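Cytochrome C-type biogenesis protein ccmF (PDB 6ZMQ) probably serves as the membrane-bound heme lyase of cytochrome c maturation, binding heme b among its transmembrane helices. Local coordinates at residues A[113-118]-A[151-156]; A[119-124]-A[195-200]; A[543-548]-A[567-572]. All blocks are in the same frame, centred on the assembly; numbering follows the deposited sequence.

Contact 1 of 3, residues A[113-118]-A[151-156]; sequences SILLWG and FFFGVM. With PTY (phosphatidylethanolamine), chain E.
Trp117 and Phe152 meet across an antiparallel pair of transmembrane helices, formed by helix 110-129 and helix 135-157, which follow each other in the chain as a helical hairpin within the cytochrome c assembly region. The two short segments cross at -158° with axes 9.5 Å apart, and no hydrogen bond joins them; the interface is held by aromatic and apolar packing. In the aromatic part, Phe152 sets its ring tip over one face of the indole, CZ lying 3.4 Å from Trp117 CE2. The planes are inclined at 42°. Phe152 turns its ring into this place with CG anti to its carbonyl carbon, while its CD2 passes 4.1 Å from Gly118 CA. Gly118 is where the backbones come nearest, its CA 5.7 Å from Phe152 CA; a side chain there would point at the other helix, toward Phe153. Beyond the indole, Tyr194 stacks on Trp117, tying the hairpin to helix 185-213. The apolar part is aliphatic. Ile114 and Met156 overlap flank to flank, running opposite ways, with Ile114 CD1 3.8 Å from Met156 CG, and the same methyl reaches Val155. Leu115 lies athwart the Met156 chain and brings CB to 3.9 Å from Met156 SD. On the far side of helix 135-157, Phe151 rests against an acyl chain of the phosphatidylethanolamine, its CD1 3.7 Å from lipid C17, and Gly154 and Val155 touch the lipid through their backbones. A bend at the end of Met156 (chi3 -45°) turns its methyl CE toward Ile114 O, on the backbone of helix 110-129.

Contact 2 of 3, residues A[119-124]-A[195-200]; sequences LLQTLY and LGFVGL. With PTY (phosphatidylethanolamine), chain F.
Tyr124 lays its ring across Val198, and the course of its side chain traces most of the contact. From CB the chain enters the ring at CG, which lies 3.6 Å from Val198 CG2. That methyl sits almost exactly over the ring centre, 3.5 Å from the centroid and 8° off the normal, a CH-pi contact. CD1 and CE1 border the same methyl, whereas CD2 on the other flank approaches Val198 O and CE2 comes to 3.5 Å from Gly199 N; a side chain at Gly199 would stand close to Tyr124 CE2. At the tip, CZ and OH turn from helix 185-213 to the phosphatidylethanolamine, with OH 3.3 Å from lipid C33. Two transmembrane helices of the cytochrome c assembly region, 110-129 and 185-213, run here in roughly the same direction, crossing at -39° with axes 9.2 Å apart. Val198 fills their closest approach: with CG1 anti to its carbonyl carbon (chi1 -56°), that branch meets Gln121 CG while CG2 is left for the tyrosine. An alanine at Tyr124 would remove the ring and hydroxyl, is likely to leave Val198 CG2 without its aromatic cover and would probably open a gap beside the acyl chain. Leucines continue the seam toward the lipid, Leu120 CD1 packing 3.7 Å from Leu195 CD2, a methyl that also reaches lipid C37. On the opposite flank Gln121, bent at chi2, carries its amide to Phe197, NE2 lying 3.9 Å from CE2 of that ring.

Contact 3 of 3, residues A[543-548]-A[567-572]; sequences GGVRMT and LKTDRF
The short strand 545-546, second arm of a two-stranded antiparallel hairpin with 541-542, faces the loop that leaves strand 561-566. Met547 and Leu567 run alongside each other, with Met547 SD 3.8 Å from Leu567 CD2; both also touch Leu619 of strand 617-625. Across the backbones there are no hydrogen bonds, only CA-H...O contacts: Met547 CA to Lys568 O, 3.2 Å, and Leu567 CA to Thr548 O, 3.3 Å. The contact thus joins a short hairpin strand to the loop following strand 561-566, in the beta-rich part of the CcmF C-terminal region, well away from the heme. Thr548 and Lys568 extend alongside each other, Thr548 CG2 against Lys568 CB at 3.8 Å, and Val545 CB meets Thr569 CG2. Charge gathers at the outer side. Arg546 NH1 lies 3.9 Å from Lys568 NZ, which sits at the guanidinium edge, a like-charge approach that would probably be unfavourable. This may be partly offset by a long salt bridge of 3.9 Å from Arg546 NH2 to Asp570 OD2, with the carboxylate turned 83° to the guanidinium and no N-H aimed at it. The other carboxylate oxygen, Asp570 OD1, accepts a hydrogen bond from the backbone N of Arg571.

Contacts 1 and 2 share helix 110-129 and use adjoining segments of it, their centres 12 Å apart. They touch directly: Phe152 CE2 packs 3.6 Å from Gln121 CG, and Trp117 meets Phe197, so the helices 135-157 and 185-213 are packed around one helix. Each contact borders its own phosphatidylethanolamine. In contact 2 it is about 14 Å from the position of Gly199 to the bound heme, and about 12 Å from there to the side chain of the heme-binding Arg224. Contact 3 belongs to a different part of the chain, its centre about 52 Å from that of contact 1 and 49 Å from that of contact 2, on the opposite side of the chain's centre.

Contact 1 of 3, residues A[113-118]-A[151-156]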
loop_
_atom_site.group_PDB
_atom_site.type_symbol
_atom_site.label_atom_id
_atom_site.label_comp_id
_atom_site.label_asym_id
_atom_site.label_seq_id
_atom_site.Cartn_x
_atom_site.Cartn_y
_atom_site.Cartn_z
ATOM N N SER A 113 -0.827 17.224 -2.696
ATOM C CA SER A 113 -0.927 15.897 -2.100
ATOM C C SER A 113 -0.778 15.951 -0.587
ATOM O O SER A 113 -1.414 15.164 0.119
ATOM C CB SER A 113 0.094 14.943 -2.713
ATOM O OG SER A 113 1.413 15.430 -2.592
ATOM N N ILE A 114 0.026 16.882 -0.060
ATOM C CA ILE A 114 0.042 16.994 1.397
ATOM C C ILE A 114 -1.203 17.722 1.897
ATOM O O ILE A 114 -1.600 17.523 3.051
ATOM C CB ILE A 114 1.342 17.618 1.950
ATOM C CG1 ILE A 114 1.727 18.909 1.248
ATOM C CG2 ILE A 114 2.492 16.640 1.838
ATOM C CD1 ILE A 114 2.483 19.886 2.124
ATOM N N LEU A 115 -1.876 18.510 1.042
ATOM C CA LEU A 115 -3.205 19.014 1.412
ATOM C C LEU A 115 -4.233 17.878 1.511
ATOM O O LEU A 115 -5.007 17.820 2.473
ATOM C CB LEU A 115 -3.670 20.092 0.427
ATOM C CG LEU A 115 -5.062 20.744 0.592
ATOM C CD1 LEU A 115 -5.410 21.090 2.049
ATOM C CD2 LEU A 115 -5.200 21.984 -0.281
ATOM N N LEU A 116 -4.243 16.959 0.541
ATOM C CA LEU A 116 -5.162 15.815 0.607
ATOM C C LEU A 116 -4.791 14.877 1.759
ATOM O O LEU A 116 -5.666 14.281 2.401
ATOM C CB LEU A 116 -5.170 15.082 -0.745
ATOM C CG LEU A 116 -6.099 13.911 -1.125
ATOM C CD1 LEU A 116 -5.595 12.519 -0.712
ATOM C CD2 LEU A 116 -7.503 14.142 -0.549
ATOM N N TRP A 117 -3.492 14.784 2.048
ATOM C CA TRP A 117 -2.961 13.993 3.153
ATOM C C TRP A 117 -3.418 14.539 4.502
ATOM O O TRP A 117 -3.898 13.786 5.363
ATOM C CB TRP A 117 -1.439 14.025 3.038
ATOM C CG TRP A 117 -0.714 12.984 3.747
ATOM C CD1 TRP A 117 -1.228 12.080 4.614
ATOM C CD2 TRP A 117 0.688 12.713 3.662
ATOM N NE1 TRP A 117 -0.243 11.263 5.072
ATOM C CE2 TRP A 117 0.946 11.622 4.503
ATOM C CE3 TRP A 117 1.748 13.282 2.950
ATOM C CZ2 TRP A 117 2.217 11.099 4.678
ATOM C CZ3 TRP A 117 3.016 12.749 3.110
ATOM C CH2 TRP A 117 3.235 11.659 3.962
ATOM N N GLY A 118 -3.254 15.851 4.708
ATOM C CA GLY A 118 -3.733 16.482 5.924
ATOM C C GLY A 118 -5.241 16.480 6.032
ATOM O O GLY A 118 -5.780 16.428 7.137
ATOM N N PHE A 151 1.859 19.288 12.152
ATOM C CA PHE A 151 3.012 19.087 11.269
ATOM C C PHE A 151 2.629 19.227 9.804
ATOM O O PHE A 151 3.356 19.863 9.040
ATOM C CB PHE A 151 3.689 17.729 11.452
ATOM C CG PHE A 151 4.837 17.521 10.472
ATOM C CD1 PHE A 151 5.951 18.354 10.508
ATOM C CD2 PHE A 151 4.758 16.568 9.466
ATOM C CE1 PHE A 151 6.996 18.192 9.603
ATOM C CE2 PHE A 151 5.797 16.399 8.556
ATOM C CZ PHE A 151 6.916 17.214 8.625
ATOM N N PHE A 152 1.493 18.639 9.399
ATOM C CA PHE A 152 1.082 18.700 7.992
ATOM C C PHE A 152 0.731 20.117 7.565
ATOM O O PHE A 152 1.136 20.566 6.490
ATOM C CB PHE A 152 -0.105 17.775 7.721
ATOM C CG PHE A 152 0.285 16.355 7.524
ATOM C CD1 PHE A 152 1.400 16.031 6.764
ATOM C CD2 PHE A 152 -0.472 15.340 8.082
ATOM C CE1 PHE A 152 1.764 14.717 6.585
ATOM C CE2 PHE A 152 -0.115 14.021 7.904
ATOM C CZ PHE A 152 1.004 13.713 7.161
ATOM N N PHE A 153 0.042 20.862 8.421
ATOM C CA PHE A 153 -0.348 22.200 8.003
ATOM C C PHE A 153 0.761 23.223 8.246
ATOM O O PHE A 153 0.832 24.224 7.528
ATOM C CB PHE A 153 -1.671 22.573 8.665
ATOM C CG PHE A 153 -2.854 21.906 8.008
ATOM C CD1 PHE A 153 -3.405 22.440 6.855
ATOM C CD2 PHE A 153 -3.362 20.706 8.492
ATOM C CE1 PHE A 153 -4.471 21.821 6.222
ATOM C CE2 PHE A 153 -4.432 20.079 7.865
ATOM C CZ PHE A 153 -4.978 20.642 6.728
ATOM N N GLY A 154 1.660 22.975 9.205
ATOM C CA GLY A 154 2.893 23.744 9.274
ATOM C C GLY A 154 3.786 23.536 8.064
ATOM O O GLY A 154 4.232 24.502 7.441
ATOM N N VAL A 155 3.988 22.271 7.660
ATOM C CA VAL A 155 4.829 21.958 6.502
ATOM C C VAL A 155 4.111 22.324 5.203
ATOM O O VAL A 155 4.692 22.264 4.116
ATOM C CB VAL A 155 5.251 20.470 6.524
ATOM C CG1 VAL A 155 4.194 19.540 5.906
ATOM C CG2 VAL A 155 6.615 20.257 5.879
ATOM N N MET A 156 2.800 22.561 5.280
ATOM C CA MET A 156 2.059 23.131 4.168
ATOM C C MET A 156 2.073 24.661 4.189
ATOM O O MET A 156 1.804 25.292 3.166
ATOM C CB MET A 156 0.625 22.614 4.217
ATOM C CG MET A 156 -0.132 22.576 2.898
ATOM S SD MET A 156 -1.809 21.993 3.225
ATOM C CE MET A 156 -1.501 20.594 4.317
HETATM C C1 PTY E . 14.990 24.786 6.911
HETATM C C2 PTY E . 20.855 25.985 2.987
HETATM C C3 PTY E . 20.137 24.666 3.273
HETATM O O4 PTY E . 13.817 25.004 6.182
HETATM C C5 PTY E . 16.123 22.915 5.638
HETATM C C6 PTY E . 15.404 23.310 6.942
HETATM O O7 PTY E . 14.303 22.461 7.220
HETATM C C8 PTY E . 14.159 22.048 8.568
HETATM O O10 PTY E . 14.884 22.490 9.394
HETATM C C11 PTY E . 13.085 21.030 9.000
HETATM C C12 PTY E . 12.987 20.872 10.533
HETATM C C13 PTY E . 12.392 19.515 10.968
HETATM C C14 PTY E . 11.365 19.621 12.109
HETATM C C15 PTY E . 10.281 18.535 12.011
HETATM C C16 PTY E . 9.714 18.114 13.379
HETATM C C17 PTY E . 8.195 18.352 13.437
HETATM C C18 PTY E . 7.462 17.386 14.379
HETATM C C19 PTY E . 6.001 17.819 14.558
HETATM C C20 PTY E . 5.356 17.093 15.747
HETATM C C21 PTY E . 4.163 17.885 16.293
HETATM C C22 PTY E . 4.131 17.845 17.827
HETATM C C23 PTY E . 3.471 16.555 18.327
HETATM C C24 PTY E . 3.313 16.588 19.852
HETATM C C25 PTY E . 2.463 15.420 20.362
HETATM C C26 PTY E . 3.289 14.543 21.306
HETATM C C27 PTY E . 2.425 14.017 22.451
HETATM C C28 PTY E . 3.113 12.794 23.051
HETATM C C29 PTY E . 2.668 12.568 24.492
HETATM C C30 PTY E . 13.132 26.150 6.609
HETATM C C31 PTY E . 12.233 26.075 7.844
HETATM O O30 PTY E . 13.260 27.177 6.028
HETATM C C32 PTY E . 11.267 24.898 7.696
HETATM C C33 PTY E . 10.524 24.615 9.003
HETATM C C34 PTY E . 9.406 23.601 8.746
HETATM C C35 PTY E . 8.701 23.249 10.058
HETATM C C36 PTY E . 7.251 22.832 9.804
HETATM C C37 PTY E . 6.403 23.161 11.033
HETATM C C38 PTY E . 5.796 21.877 11.601
HETATM C C39 PTY E . 5.111 22.141 12.944
HETATM C C40 PTY E . 5.978 21.586 14.075
HETATM C C41 PTY E . 5.198 21.525 15.390
HETATM C C42 PTY E . 5.406 22.817 16.179
HETATM C C43 PTY E . 5.133 22.559 17.658
HETATM C C44 PTY E . 3.773 23.151 18.010
HETATM P P1 PTY E . 18.172 24.515 5.001
HETATM O O11 PTY E . 18.777 24.907 3.515
HETATM O O12 PTY E . 19.041 23.449 5.625
HETATM O O13 PTY E . 18.242 25.749 5.865
HETATM O O14 PTY E . 16.594 24.022 4.905
HETATM N N1 PTY E . 21.930 26.164 3.947
#

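Contact 2 of 3, residues A[119-124]-A[195-200]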
loop_
_atom_site.group_PDB
_atom_site.type_symbol
_atom_site.label_atom_id
_atom_site.label_comp_id
_atom_site.label_asym_id
_atom_site.label_seq_id
_atom_site.Cartn_x
_atom_site.Cartn_y
_atom_site.Cartn_z
ATOM N N LEU A 119 -5.942 16.477 4.893
ATOM C CA LEU A 119 -7.401 16.366 4.912
ATOM C C LEU A 119 -7.866 14.995 5.382
ATOM O O LEU A 119 -8.800 14.893 6.186
ATOM C CB LEU A 119 -7.986 16.668 3.530
ATOM C CG LEU A 119 -9.513 16.695 3.539
ATOM C CD1 LEU A 119 -9.906 17.889 2.834
ATOM C CD2 LEU A 119 -10.184 15.501 2.839
ATOM N N LEU A 120 -7.251 13.928 4.871
ATOM C CA LEU A 120 -7.636 12.593 5.306
ATOM C C LEU A 120 -7.197 12.327 6.742
ATOM O O LEU A 120 -7.886 11.584 7.460
ATOM C CB LEU A 120 -7.073 11.553 4.332
ATOM C CG LEU A 120 -7.637 11.619 2.906
ATOM C CD1 LEU A 120 -7.221 10.417 2.069
ATOM C CD2 LEU A 120 -9.163 11.782 2.898
ATOM N N GLN A 121 -6.123 12.996 7.190
ATOM C CA GLN A 121 -5.774 13.020 8.609
ATOM C C GLN A 121 -6.865 13.672 9.451
ATOM O O GLN A 121 -7.258 13.129 10.494
ATOM C CB GLN A 121 -4.456 13.763 8.814
ATOM C CG GLN A 121 -3.302 12.872 9.194
ATOM C CD GLN A 121 -3.394 12.388 10.619
ATOM O OE1 GLN A 121 -4.058 12.989 11.468
ATOM N NE2 GLN A 121 -2.695 11.308 10.902
ATOM N N THR A 122 -7.363 14.837 9.011
ATOM C CA THR A 122 -8.400 15.538 9.765
ATOM C C THR A 122 -9.720 14.774 9.762
ATOM O O THR A 122 -10.452 14.793 10.761
ATOM C CB THR A 122 -8.618 16.947 9.217
ATOM O OG1 THR A 122 -8.856 16.891 7.809
ATOM C CG2 THR A 122 -7.457 17.897 9.535
ATOM N N LEU A 123 -10.039 14.098 8.647
ATOM C CA LEU A 123 -11.252 13.283 8.582
ATOM C C LEU A 123 -11.169 12.095 9.534
ATOM O O LEU A 123 -12.132 11.793 10.250
ATOM C CB LEU A 123 -11.504 12.801 7.148
ATOM C CG LEU A 123 -12.407 11.561 6.972
ATOM C CD1 LEU A 123 -13.890 11.919 7.112
ATOM C CD2 LEU A 123 -12.150 10.828 5.661
ATOM N N TYR A 124 -10.009 11.422 9.572
ATOM C CA TYR A 124 -9.855 10.264 10.449
ATOM C C TYR A 124 -9.820 10.679 11.919
ATOM O O TYR A 124 -10.337 9.961 12.789
ATOM C CB TYR A 124 -8.594 9.496 10.059
ATOM C CG TYR A 124 -8.852 8.378 9.064
ATOM C CD1 TYR A 124 -9.471 8.644 7.838
ATOM C CD2 TYR A 124 -8.457 7.067 9.331
ATOM C CE1 TYR A 124 -9.693 7.636 6.911
ATOM C CE2 TYR A 124 -8.694 6.046 8.404
ATOM C CZ TYR A 124 -9.299 6.346 7.198
ATOM O OH TYR A 124 -9.537 5.355 6.271
ATOM N N LEU A 195 -4.863 7.100 2.883
ATOM C CA LEU A 195 -5.880 6.423 3.688
ATOM C C LEU A 195 -5.265 5.394 4.616
ATOM O O LEU A 195 -5.557 5.385 5.823
ATOM C CB LEU A 195 -6.877 5.719 2.763
ATOM C CG LEU A 195 -7.914 6.512 1.985
ATOM C CD1 LEU A 195 -8.708 5.612 1.055
ATOM C CD2 LEU A 195 -8.816 7.177 2.984
ATOM N N GLY A 196 -4.355 4.570 4.070
ATOM C CA GLY A 196 -3.717 3.540 4.867
ATOM C C GLY A 196 -2.906 4.121 6.004
ATOM O O GLY A 196 -3.073 3.691 7.157
ATOM N N PHE A 197 -2.185 5.232 5.724
ATOM C CA PHE A 197 -1.387 5.890 6.753
ATOM C C PHE A 197 -2.275 6.440 7.847
ATOM O O PHE A 197 -2.016 6.205 9.037
ATOM C CB PHE A 197 -0.529 7.008 6.145
ATOM C CG PHE A 197 0.072 7.971 7.171
ATOM C CD1 PHE A 197 1.252 7.659 7.819
ATOM C CD2 PHE A 197 -0.528 9.202 7.461
ATOM C CE1 PHE A 197 1.799 8.535 8.748
ATOM C CE2 PHE A 197 0.017 10.074 8.391
ATOM C CZ PHE A 197 1.184 9.742 9.029
ATOM N N VAL A 198 -3.392 7.067 7.455
ATOM C CA VAL A 198 -4.183 7.743 8.469
ATOM C C VAL A 198 -4.981 6.716 9.261
ATOM O O VAL A 198 -5.242 6.936 10.457
ATOM C CB VAL A 198 -5.016 8.893 7.859
ATOM C CG1 VAL A 198 -4.090 9.848 7.131
ATOM C CG2 VAL A 198 -6.032 8.402 6.897
ATOM N N GLY A 199 -5.213 5.525 8.672
ATOM C CA GLY A 199 -5.703 4.406 9.460
ATOM C C GLY A 199 -4.716 3.995 10.530
ATOM O O GLY A 199 -5.030 4.069 11.719
ATOM N N LEU A 200 -3.450 3.795 10.141
ATOM C CA LEU A 200 -2.419 3.450 11.117
ATOM C C LEU A 200 -2.044 4.634 12.009
ATOM O O LEU A 200 -1.232 4.466 12.929
ATOM C CB LEU A 200 -1.174 2.891 10.421
ATOM C CG LEU A 200 -1.159 1.401 10.064
ATOM C CD1 LEU A 200 0.272 0.956 9.872
ATOM C CD2 LEU A 200 -1.844 0.531 11.126
HETATM C C1 PTY F . -13.573 3.033 11.508
HETATM C C2 PTY F . -13.498 -1.416 17.555
HETATM C C3 PTY F . -14.507 -0.309 17.247
HETATM O O4 PTY F . -13.225 3.996 10.556
HETATM C C5 PTY F . -15.485 2.233 12.961
HETATM C C6 PTY F . -15.041 3.223 11.876
HETATM O O7 PTY F . -15.786 2.988 10.711
HETATM C C8 PTY F . -16.793 3.908 10.381
HETATM O O10 PTY F . -17.554 4.293 11.207
HETATM C C11 PTY F . -16.916 4.408 8.938
HETATM C C12 PTY F . -17.889 5.587 8.866
HETATM C C13 PTY F . -18.012 6.141 7.443
HETATM C C14 PTY F . -18.574 5.079 6.496
HETATM C C15 PTY F . -19.072 5.726 5.202
HETATM C C16 PTY F . -19.021 4.678 4.090
HETATM C C17 PTY F . -18.850 5.338 2.718
HETATM C C18 PTY F . -17.462 5.125 2.092
HETATM C C19 PTY F . -16.827 3.767 2.413
HETATM C C20 PTY F . -16.111 3.190 1.187
HETATM C C21 PTY F . -14.855 3.994 0.836
HETATM C C22 PTY F . -14.185 3.368 -0.393
HETATM C C23 PTY F . -12.681 3.661 -0.444
HETATM C C24 PTY F . -12.394 4.684 -1.550
HETATM C C25 PTY F . -11.218 4.220 -2.417
HETATM C C26 PTY F . -11.089 5.100 -3.663
HETATM C C27 PTY F . -10.409 4.312 -4.781
HETATM C C28 PTY F . -10.892 4.857 -6.124
HETATM C C29 PTY F . -10.955 3.737 -7.158
HETATM C C30 PTY F . -12.292 3.588 9.596
HETATM C C31 PTY F . -12.026 4.454 8.363
HETATM O O30 PTY F . -11.691 2.575 9.742
HETATM C C32 PTY F . -13.283 4.781 7.557
HETATM C C33 PTY F . -12.860 5.463 6.254
HETATM C C34 PTY F . -13.611 4.860 5.067
HETATM C C35 PTY F . -12.717 4.942 3.831
HETATM C C36 PTY F . -12.520 6.411 3.449
HETATM C C37 PTY F . -12.340 6.552 1.933
HETATM C C38 PTY F . -12.156 8.020 1.531
HETATM C C39 PTY F . -11.889 8.169 0.032
HETATM C C40 PTY F . -12.572 9.431 -0.492
HETATM C C41 PTY F . -12.464 9.509 -2.014
HETATM C C42 PTY F . -13.665 8.796 -2.631
HETATM C C43 PTY F . -14.496 9.813 -3.410
HETATM C C44 PTY F . -15.263 9.062 -4.495
HETATM P P1 PTY F . -15.182 1.513 15.476
HETATM O O11 PTY F . -14.309 0.196 15.953
HETATM O O12 PTY F . -15.111 2.550 16.572
HETATM O O13 PTY F . -16.629 1.110 15.324
HETATM O O14 PTY F . -14.597 2.131 14.049
HETATM N N1 PTY F . -13.914 -2.118 18.757
#

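Contact 3 of 3, residues A[543-548]-A[567-572]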
loop_
_atom_site.group_PDB
_atom_site.type_symbol
_atom_site.label_atom_id
_atom_site.label_comp_id
_atom_site.label_asym_id
_atom_site.label_seq_id
_atom_site.Cartn_x
_atom_site.Cartn_y
_atom_site.Cartn_z
ATOM N N GLY A 543 7.959 -18.815 -27.713
ATOM C CA GLY A 543 7.159 -19.237 -26.574
ATOM C C GLY A 543 5.772 -19.801 -26.811
ATOM O O GLY A 543 4.941 -19.804 -25.897
ATOM N N GLY A 544 5.509 -20.304 -28.014
ATOM C CA GLY A 544 4.289 -21.034 -28.288
ATOM C C GLY A 544 3.394 -20.457 -29.365
ATOM O O GLY A 544 2.473 -21.156 -29.805
ATOM N N VAL A 545 3.629 -19.227 -29.820
ATOM C CA VAL A 545 2.842 -18.641 -30.902
ATOM C C VAL A 545 3.769 -17.880 -31.842
ATOM O O VAL A 545 4.681 -17.174 -31.397
ATOM C CB VAL A 545 1.723 -17.714 -30.375
ATOM C CG1 VAL A 545 0.574 -18.529 -29.792
ATOM C CG2 VAL A 545 2.272 -16.747 -29.342
ATOM N N ARG A 546 3.523 -18.032 -33.138
ATOM C CA ARG A 546 4.372 -17.343 -34.128
ATOM C C ARG A 546 3.641 -16.102 -34.613
ATOM O O ARG A 546 2.533 -16.228 -35.070
ATOM C CB ARG A 546 4.780 -18.282 -35.267
ATOM C CG ARG A 546 3.790 -18.358 -36.420
ATOM C CD ARG A 546 4.391 -18.579 -37.805
ATOM N NE ARG A 546 3.329 -18.962 -38.721
ATOM C CZ ARG A 546 2.400 -18.143 -39.184
ATOM N NH1 ARG A 546 2.413 -16.871 -38.844
ATOM N NH2 ARG A 546 1.459 -18.595 -39.983
ATOM N N MET A 547 4.262 -14.954 -34.397
ATOM C CA MET A 547 3.791 -13.647 -34.818
ATOM C C MET A 547 4.521 -13.227 -36.091
ATOM O O MET A 547 5.470 -13.881 -36.520
ATOM C CB MET A 547 4.004 -12.644 -33.691
ATOM C CG MET A 547 5.403 -12.731 -33.153
ATOM S SD MET A 547 5.871 -11.471 -31.978
ATOM C CE MET A 547 6.728 -12.529 -30.826
ATOM N N THR A 548 4.077 -12.125 -36.706
ATOM C CA THR A 548 4.764 -11.527 -37.850
ATOM C C THR A 548 4.395 -10.050 -37.941
ATOM O O THR A 548 3.343 -9.626 -37.458
ATOM C CB THR A 548 4.443 -12.239 -39.180
ATOM O OG1 THR A 548 5.113 -11.571 -40.257
ATOM C CG2 THR A 548 2.952 -12.258 -39.455
ATOM N N LEU A 567 0.287 -7.221 -35.336
ATOM C CA LEU A 567 0.883 -8.539 -35.468
ATOM C C LEU A 567 -0.178 -9.510 -35.985
ATOM O O LEU A 567 -1.315 -9.110 -36.232
ATOM C CB LEU A 567 1.478 -8.981 -34.126
ATOM C CG LEU A 567 2.880 -8.523 -33.657
ATOM C CD1 LEU A 567 3.231 -7.032 -33.837
ATOM C CD2 LEU A 567 3.032 -8.884 -32.189
ATOM N N LYS A 568 0.216 -10.765 -36.238
ATOM C CA LYS A 568 -0.695 -11.789 -36.750
ATOM C C LYS A 568 -0.386 -13.147 -36.129
ATOM O O LYS A 568 0.775 -13.525 -36.007
ATOM C CB LYS A 568 -0.603 -11.868 -38.308
ATOM C CG LYS A 568 -1.093 -13.173 -38.969
ATOM C CD LYS A 568 -1.535 -12.975 -40.425
ATOM C CE LYS A 568 -0.473 -13.294 -41.469
ATOM N NZ LYS A 568 0.350 -14.487 -41.130
ATOM N N THR A 569 -1.429 -13.899 -35.755
ATOM C CA THR A 569 -1.247 -15.276 -35.307
ATOM C C THR A 569 -2.340 -16.166 -35.893
ATOM O O THR A 569 -3.466 -15.714 -36.113
ATOM C CB THR A 569 -1.251 -15.400 -33.773
ATOM O OG1 THR A 569 -0.352 -14.442 -33.203
ATOM C CG2 THR A 569 -0.804 -16.803 -33.346
ATOM N N ASP A 570 -1.995 -17.441 -36.146
ATOM C CA ASP A 570 -2.872 -18.566 -36.544
ATOM C C ASP A 570 -3.969 -18.860 -35.507
ATOM O O ASP A 570 -3.966 -18.362 -34.351
ATOM C CB ASP A 570 -2.130 -19.787 -37.113
ATOM C CG ASP A 570 -2.716 -20.343 -38.413
ATOM O OD1 ASP A 570 -3.864 -20.832 -38.397
ATOM O OD2 ASP A 570 -2.021 -20.279 -39.444
ATOM N N ARG A 571 -4.870 -19.715 -36.008
ATOM C CA ARG A 571 -6.074 -20.325 -35.401
ATOM C C ARG A 571 -6.393 -19.731 -34.041
ATOM O O ARG A 571 -6.963 -18.642 -33.991
ATOM C CB ARG A 571 -5.818 -21.817 -35.212
ATOM C CG ARG A 571 -6.726 -22.716 -36.034
ATOM C CD ARG A 571 -8.183 -22.632 -35.623
ATOM N NE ARG A 571 -9.154 -22.119 -36.582
ATOM C CZ ARG A 571 -9.006 -22.056 -37.904
ATOM N NH1 ARG A 571 -9.992 -21.583 -38.647
ATOM N NH2 ARG A 571 -7.892 -22.468 -38.484
ATOM N N PHE A 572 -5.921 -20.394 -32.992
ATOM C CA PHE A 572 -6.326 -19.945 -31.661
ATOM C C PHE A 572 -5.188 -19.256 -30.909
ATOM O O PHE A 572 -5.376 -18.823 -29.764
ATOM C CB PHE A 572 -6.952 -21.102 -30.864
ATOM C CG PHE A 572 -7.796 -20.642 -29.698
ATOM C CD1 PHE A 572 -8.977 -19.944 -29.929
ATOM C CD2 PHE A 572 -7.427 -20.911 -28.393
ATOM C CE1 PHE A 572 -9.760 -19.498 -28.875
ATOM C CE2 PHE A 572 -8.218 -20.484 -27.341
ATOM C CZ PHE A 572 -9.380 -19.769 -27.581
#